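Side-chain contacts in extracellular solute-binding protein family 5 (PDB 4ONY), which probably binds peptides or similar solutes in the periplasm and delivers them to an ABC transporter for uptake: residues M425-D428 and K432-A435; N316-I321 and A506-Q511; A451-L456 and V463-V468. All blocks are in the same frame, centred on the assembly; numbering follows the deposited sequence.

Contact 1 (M425-D428 and K432-A435)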
# COMPACT_ATOMS: atom_id res chain seq x y z
N MET A 425 -33.19 -24.51 11.40
CA MET A 425 -31.91 -24.08 11.90
C MET A 425 -30.83 -24.95 11.31
O MET A 425 -31.00 -26.13 11.07
CB MET A 425 -31.84 -24.18 13.40
CG MET A 425 -32.71 -23.17 14.12
SD MET A 425 -32.54 -23.36 15.88
CE MET A 425 -33.49 -24.86 16.13
N ALA A 426 -29.68 -24.33 11.11
CA ALA A 426 -28.45 -25.05 10.88
C ALA A 426 -27.90 -25.47 12.22
O ALA A 426 -27.71 -24.62 13.11
CB ALA A 426 -27.46 -24.17 10.19
N ILE A 427 -27.61 -26.76 12.38
CA ILE A 427 -27.13 -27.30 13.62
C ILE A 427 -25.68 -27.73 13.44
O ILE A 427 -25.37 -28.57 12.56
CB ILE A 427 -27.95 -28.53 14.02
CG1 ILE A 427 -29.46 -28.24 14.10
CG2 ILE A 427 -27.46 -29.07 15.34
CD1 ILE A 427 -29.83 -27.09 15.00
N ASP A 428 -24.80 -27.22 14.30
CA ASP A 428 -23.36 -27.55 14.17
C ASP A 428 -23.03 -28.97 14.64
O ASP A 428 -23.89 -29.69 15.14
CB ASP A 428 -22.45 -26.46 14.79
CG ASP A 428 -22.37 -26.52 16.31
OD1 ASP A 428 -22.66 -27.55 16.94
OD2 ASP A 428 -22.05 -25.47 16.87
N LYS A 432 -25.35 -27.83 18.54
CA LYS A 432 -25.84 -26.51 18.93
C LYS A 432 -26.34 -25.78 17.70
O LYS A 432 -25.72 -25.85 16.65
CB LYS A 432 -24.74 -25.62 19.54
CG LYS A 432 -24.18 -26.12 20.84
CD LYS A 432 -23.54 -25.01 21.66
CE LYS A 432 -22.09 -24.76 21.33
NZ LYS A 432 -21.24 -26.00 21.26
N PRO A 433 -27.43 -25.03 17.83
CA PRO A 433 -27.74 -24.14 16.71
C PRO A 433 -26.55 -23.23 16.35
O PRO A 433 -25.87 -22.71 17.24
CB PRO A 433 -28.94 -23.33 17.22
CG PRO A 433 -29.55 -24.20 18.27
CD PRO A 433 -28.37 -24.87 18.93
N PHE A 434 -26.27 -23.10 15.05
CA PHE A 434 -25.05 -22.41 14.61
C PHE A 434 -25.29 -20.90 14.68
O PHE A 434 -26.23 -20.39 14.06
CB PHE A 434 -24.64 -22.83 13.19
CG PHE A 434 -23.25 -22.41 12.81
CD1 PHE A 434 -22.18 -22.76 13.60
CD2 PHE A 434 -23.01 -21.68 11.68
CE1 PHE A 434 -20.86 -22.39 13.27
CE2 PHE A 434 -21.72 -21.32 11.32
CZ PHE A 434 -20.63 -21.66 12.11
N ALA A 435 -24.43 -20.21 15.40
CA ALA A 435 -24.56 -18.80 15.63
C ALA A 435 -23.18 -18.17 15.84
O ALA A 435 -22.30 -18.82 16.37
CB ALA A 435 -25.41 -18.58 16.85
O HOH W 1 -23.03 -22.70 17.46
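D428 curls over the backbone of K432 at a tight reversal of the chain, their side chains crossing at an angle. K432 N donates to D428 OD1 over 3.1 Å, reaching it from above the carboxylate plane and not from within it. The side chain of D428 can bend back this way because its CG lies between the backbone N and the carbonyl carbon (chi1 78°). T430 OG1, inside the turn, bonds to both D428 OD1 and K432 NZ; NZ remains 4.5 Å from D428 OD2, beyond a salt bridge. A water donates to OD2 and to P433 O, fastening the carboxylate's other oxygen to the same returning chain. On the flank, M425 and P433 lie side by side and point the same way, with M425 SD 3.8 Å from P433 CB. F434 sends its CB toward that of A426, while its ring meets D428 CB obliquely through CD1, at 3.9 Å; F419 packs against the same ring edge-to-face. Two nearly straight backbone bonds frame these side chains: F434 N to A426 O and D428 N to K432 O, each 2.9 Å. They flank I427 and P433, which form a single antiparallel bridge as a non-hydrogen-bonded pair. The result is a tight chain reversal that links strand 425-427 to strand 435-440, the latter part of the mixed sheet.

Contact 2 (N316-I321 and A506-Q511)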
# COMPACT_ATOMS: atom_id res chain seq x y z
N ASN A 316 -12.20 -15.81 12.55
CA ASN A 316 -11.25 -16.20 13.61
C ASN A 316 -11.19 -17.71 13.78
O ASN A 316 -11.96 -18.30 14.53
CB ASN A 316 -11.58 -15.55 14.95
CG ASN A 316 -10.48 -15.76 15.99
OD1 ASN A 316 -9.47 -16.40 15.72
ND2 ASN A 316 -10.71 -15.23 17.21
N THR A 317 -10.21 -18.33 13.11
CA THR A 317 -10.08 -19.79 13.08
C THR A 317 -9.72 -20.35 14.46
O THR A 317 -9.84 -21.54 14.68
CB THR A 317 -9.05 -20.33 12.04
OG1 THR A 317 -7.71 -20.04 12.42
CG2 THR A 317 -9.33 -19.79 10.63
N ARG A 318 -9.31 -19.50 15.40
CA ARG A 318 -9.10 -19.96 16.77
C ARG A 318 -10.41 -20.40 17.44
O ARG A 318 -10.39 -21.13 18.44
CB ARG A 318 -8.46 -18.84 17.65
CG ARG A 318 -7.13 -18.30 17.09
CD ARG A 318 -6.72 -17.02 17.85
NE ARG A 318 -5.55 -16.31 17.28
CZ ARG A 318 -5.59 -15.46 16.28
NH1 ARG A 318 -6.73 -15.24 15.63
NH2 ARG A 318 -4.48 -14.89 15.86
N ARG A 319 -11.54 -19.86 17.01
CA ARG A 319 -12.81 -20.23 17.63
C ARG A 319 -13.28 -21.56 17.04
O ARG A 319 -13.29 -21.72 15.81
CB ARG A 319 -13.85 -19.13 17.39
CG ARG A 319 -13.49 -17.79 18.04
CD ARG A 319 -14.18 -17.64 19.35
NE ARG A 319 -13.55 -16.64 20.22
CZ ARG A 319 -14.04 -15.43 20.47
NH1 ARG A 319 -15.20 -14.99 19.94
NH2 ARG A 319 -13.37 -14.65 21.31
N PRO A 320 -13.69 -22.52 17.89
CA PRO A 320 -14.08 -23.80 17.33
C PRO A 320 -15.14 -23.71 16.19
O PRO A 320 -15.13 -24.51 15.22
CB PRO A 320 -14.65 -24.53 18.55
CG PRO A 320 -13.81 -23.99 19.69
CD PRO A 320 -13.56 -22.56 19.35
N ILE A 321 -16.07 -22.78 16.29
CA ILE A 321 -17.08 -22.64 15.23
C ILE A 321 -16.46 -22.51 13.84
O ILE A 321 -17.11 -22.85 12.86
CB ILE A 321 -17.99 -21.41 15.43
CG1 ILE A 321 -17.15 -20.16 15.64
CG2 ILE A 321 -18.94 -21.65 16.60
CD1 ILE A 321 -17.96 -18.89 15.66
N ALA A 506 3.88 -18.51 13.84
CA ALA A 506 4.23 -17.93 15.16
C ALA A 506 3.33 -16.71 15.51
O ALA A 506 2.95 -16.55 16.66
CB ALA A 506 5.72 -17.57 15.24
N SER A 507 2.92 -15.90 14.54
CA SER A 507 2.09 -14.74 14.87
C SER A 507 0.66 -15.08 15.34
O SER A 507 -0.04 -14.23 15.90
CB SER A 507 2.05 -13.79 13.70
OG SER A 507 1.34 -14.34 12.64
N ARG A 508 0.19 -16.31 15.10
CA ARG A 508 -1.17 -16.67 15.52
C ARG A 508 -1.36 -16.47 17.01
O ARG A 508 -2.42 -16.09 17.44
CB ARG A 508 -1.48 -18.13 15.15
CG ARG A 508 -2.77 -18.68 15.78
CD ARG A 508 -2.92 -20.12 15.35
NE ARG A 508 -3.87 -20.85 16.20
CZ ARG A 508 -5.06 -21.28 15.85
NH1 ARG A 508 -5.59 -21.04 14.64
NH2 ARG A 508 -5.76 -21.98 16.73
N ASP A 509 -0.34 -16.78 17.80
CA ASP A 509 -0.45 -16.70 19.25
C ASP A 509 0.17 -15.48 19.88
O ASP A 509 0.40 -15.46 21.06
CB ASP A 509 0.18 -17.93 19.84
CG ASP A 509 -0.62 -19.19 19.53
OD1 ASP A 509 -1.79 -19.11 19.21
OD2 ASP A 509 -0.09 -20.27 19.61
N VAL A 510 0.50 -14.48 19.09
CA VAL A 510 1.08 -13.27 19.61
C VAL A 510 0.05 -12.18 19.61
O VAL A 510 -0.36 -11.70 18.54
CB VAL A 510 2.31 -12.85 18.79
CG1 VAL A 510 2.81 -11.46 19.22
CG2 VAL A 510 3.42 -13.91 18.95
N GLN A 511 -0.40 -11.81 20.81
CA GLN A 511 -1.34 -10.72 20.95
C GLN A 511 -0.76 -9.44 20.35
O GLN A 511 0.41 -9.16 20.56
CB GLN A 511 -1.69 -10.53 22.40
CG GLN A 511 -2.61 -11.65 22.86
CD GLN A 511 -3.08 -11.45 24.27
OE1 GLN A 511 -2.60 -10.57 25.01
NE2 GLN A 511 -4.05 -12.26 24.64
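R318 and R508 run alongside one another, head to tail, and the contact rests mainly on hydrogen bonds from the first arginine to the backbone of the second. NE and NH2 of R318 both converge on one carbonyl oxygen: R318 NE lies 3.1 Å from R508 O, and R318 NH2 approaches the same R508 O to 2.9 Å. The acceptor sits in the guanidinium plane, yet the two donors use it differently, NH2 arriving in the carbonyl plane on a lone pair and NE somewhat tilted from that plane. An extended chain from CG to NE carries the group across. NH2 has a further acceptor in N515 O.

Within 316-321, a second set of bonds ties both the backbone and the guanidinium of R318 to N316. N316 OD1 takes R318 N at 3.1 Å, forming an Asx turn, and R318 NH1 at 3.0 Å, the two donors coming from opposite faces of the amide plane. One oxygen thereby serves both ends of the arginine, within a type I turn from N316 to R319.

Other polar groups gather round the R508 guanidinium. T317 OG1 stands at its edge, 3.2 Å from R508 NH1; R508 NH1 bonds to G518 O and T317 OG1 to A517 O.

Packing is supplied by R318 CG, which lies 3.8 Å above the plane of the R508 guanidinium, over its centre, so that the flat group rests on aliphatic carbon. The two guanidinium planes are 21° apart.

F480 adds a cation-pi partner for R318. The contact joins the loop between strand 310-315 and helix 325-333 to the loop that runs from helix 499-503 to helix 522-533.

Contact 3 (A451-L456 and V463-V468)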
# COMPACT_ATOMS: atom_id res chain seq x y z
N ALA A 451 -26.17 -7.23 5.10
CA ALA A 451 -26.45 -7.93 3.86
C ALA A 451 -25.99 -9.40 3.95
O ALA A 451 -26.71 -10.29 3.53
CB ALA A 451 -25.80 -7.21 2.68
N TYR A 452 -24.81 -9.65 4.53
CA TYR A 452 -24.31 -11.00 4.67
C TYR A 452 -25.21 -11.79 5.65
O TYR A 452 -25.56 -12.95 5.39
CB TYR A 452 -22.87 -10.96 5.19
CG TYR A 452 -22.07 -12.23 5.20
CD1 TYR A 452 -22.34 -13.27 4.32
CD2 TYR A 452 -20.97 -12.36 6.02
CE1 TYR A 452 -21.58 -14.45 4.30
CE2 TYR A 452 -20.18 -13.51 5.99
CZ TYR A 452 -20.50 -14.58 5.13
OH TYR A 452 -19.71 -15.73 5.09
N GLN A 453 -25.58 -11.15 6.74
CA GLN A 453 -26.54 -11.74 7.68
C GLN A 453 -27.85 -12.22 7.05
O GLN A 453 -28.31 -13.30 7.42
CB GLN A 453 -26.88 -10.76 8.82
CG GLN A 453 -28.04 -11.22 9.71
CD GLN A 453 -28.45 -10.10 10.64
OE1 GLN A 453 -28.92 -9.07 10.19
NE2 GLN A 453 -28.16 -10.25 11.91
N ARG A 454 -28.43 -11.45 6.12
CA ARG A 454 -29.65 -11.90 5.46
C ARG A 454 -29.41 -13.25 4.74
O ARG A 454 -30.23 -14.20 4.86
CB ARG A 454 -30.25 -10.81 4.56
CG ARG A 454 -30.88 -9.66 5.39
CD ARG A 454 -31.64 -8.59 4.58
NE ARG A 454 -30.79 -7.76 3.69
CZ ARG A 454 -30.12 -6.67 4.10
NH1 ARG A 454 -30.19 -6.29 5.37
NH2 ARG A 454 -29.40 -5.95 3.26
N ASN A 455 -28.29 -13.38 4.04
CA ASN A 455 -28.03 -14.66 3.34
C ASN A 455 -27.73 -15.86 4.27
O ASN A 455 -28.19 -17.01 4.04
CB ASN A 455 -26.92 -14.48 2.34
CG ASN A 455 -27.40 -13.73 1.13
OD1 ASN A 455 -27.19 -12.51 1.01
ND2 ASN A 455 -28.08 -14.44 0.26
N LEU A 456 -27.01 -15.58 5.35
CA LEU A 456 -26.72 -16.62 6.34
C LEU A 456 -28.02 -17.09 7.00
O LEU A 456 -28.18 -18.29 7.23
CB LEU A 456 -25.69 -16.13 7.38
CG LEU A 456 -24.32 -15.77 6.76
CD1 LEU A 456 -23.44 -14.83 7.61
CD2 LEU A 456 -23.56 -17.01 6.47
N VAL A 463 -26.81 -14.78 13.11
CA VAL A 463 -25.66 -13.91 13.18
C VAL A 463 -25.97 -12.66 13.93
O VAL A 463 -26.94 -12.02 13.62
CB VAL A 463 -25.24 -13.52 11.75
CG1 VAL A 463 -24.07 -12.57 11.77
CG2 VAL A 463 -24.91 -14.75 10.96
N GLU A 464 -25.17 -12.31 14.93
CA GLU A 464 -25.34 -11.07 15.69
C GLU A 464 -24.38 -10.01 15.17
O GLU A 464 -23.20 -10.30 14.96
CB GLU A 464 -25.07 -11.35 17.18
CG GLU A 464 -25.95 -12.46 17.77
CD GLU A 464 -25.39 -13.05 19.04
OE1 GLU A 464 -24.25 -12.74 19.49
OE2 GLU A 464 -26.09 -13.89 19.60
N ILE A 465 -24.86 -8.82 14.89
CA ILE A 465 -23.98 -7.75 14.47
C ILE A 465 -23.80 -6.83 15.64
O ILE A 465 -24.76 -6.28 16.15
CB ILE A 465 -24.52 -7.02 13.23
CG1 ILE A 465 -24.55 -8.01 12.05
CG2 ILE A 465 -23.61 -5.86 12.87
CD1 ILE A 465 -25.40 -7.56 10.90
N HIS A 466 -22.57 -6.64 16.09
CA HIS A 466 -22.33 -5.86 17.28
C HIS A 466 -21.34 -4.73 16.95
O HIS A 466 -20.17 -5.01 16.65
CB HIS A 466 -21.74 -6.82 18.30
CG HIS A 466 -21.54 -6.20 19.65
ND1 HIS A 466 -20.30 -6.11 20.25
CD2 HIS A 466 -22.41 -5.59 20.48
CE1 HIS A 466 -20.42 -5.46 21.40
NE2 HIS A 466 -21.69 -5.15 21.56
N THR A 467 -21.80 -3.49 16.94
CA THR A 467 -20.91 -2.35 16.68
C THR A 467 -20.23 -1.88 17.96
O THR A 467 -20.89 -1.71 18.98
CB THR A 467 -21.60 -1.16 15.99
OG1 THR A 467 -21.79 -1.48 14.63
CG2 THR A 467 -20.67 0.11 15.97
N VAL A 468 -18.92 -1.71 17.89
CA VAL A 468 -18.08 -1.36 19.03
C VAL A 468 -17.28 -0.11 18.59
O VAL A 468 -16.85 -0.00 17.45
CB VAL A 468 -17.18 -2.57 19.39
CG1 VAL A 468 -16.25 -2.29 20.56
CG2 VAL A 468 -18.02 -3.78 19.75
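Q453 reaches from its helix to the backbone of the strand at V463, supplying the one hydrogen bond between 451-456 and 463-468. Q453 NE2 donates to V463 O at 2.7 Å, in a somewhat bent bond. The acceptor lies in the amide plane of the glutamine, whereas the donor is tilted 30° from the plane of the V463 carbonyl. With CG anti to the backbone N (chi1 171°) and the chain extended beyond it, the amide is carried past the V463 side chain, the two running in opposite directions.

Apolar packing accompanies this bond. I465 crosses the glutamine obliquely, and I465 CD1 sits over one face of the Q453 amide, 3.9 Å from Q453 OE1. One helical turn further on, L456 crosses V463, L456 CD1 meeting V463 CG2 at 3.7 Å. The same L456 methyl lies over the centre of the Y452 ring, 3.6 Å above its plane, so the leucine is wedged between strand and aromatic ring. L456 also touches F436, and V463 touches I438, both on strand 435-440.

The axes of 451-456 and 463-467 run almost antiparallel (167°) and come within 9.1 Å. This is the returning half of a beta-alpha-beta crossover: helix 443-458 links the parallel strands 435-440 and 462-467 and packs on the edge strand of their mixed sheet.

Overall arrangement
All three contacts lie on the same side of the chain's centre and are partly buried, yet their chemistry follows their place in the fold. Contact 1, farthest from the centre, has three exposed residues among those that touch; it is local and relies on backbone bonds, a carboxylate and a water. Contacts 2 and 3 have none exposed and two buried each. Contact 3 packs helix against strand through apolar groups and one hydrogen bond from a glutamine amide; the loop of contact 1 leads into strand 435-440, which opens the same crossover. Contact 2 brings together loops 185 residues apart through guanidinium bonds, and the other two fall within that interval. Contacts 1 and 2 touch where F434 CE1 meets I321 CB at 3.7 Å.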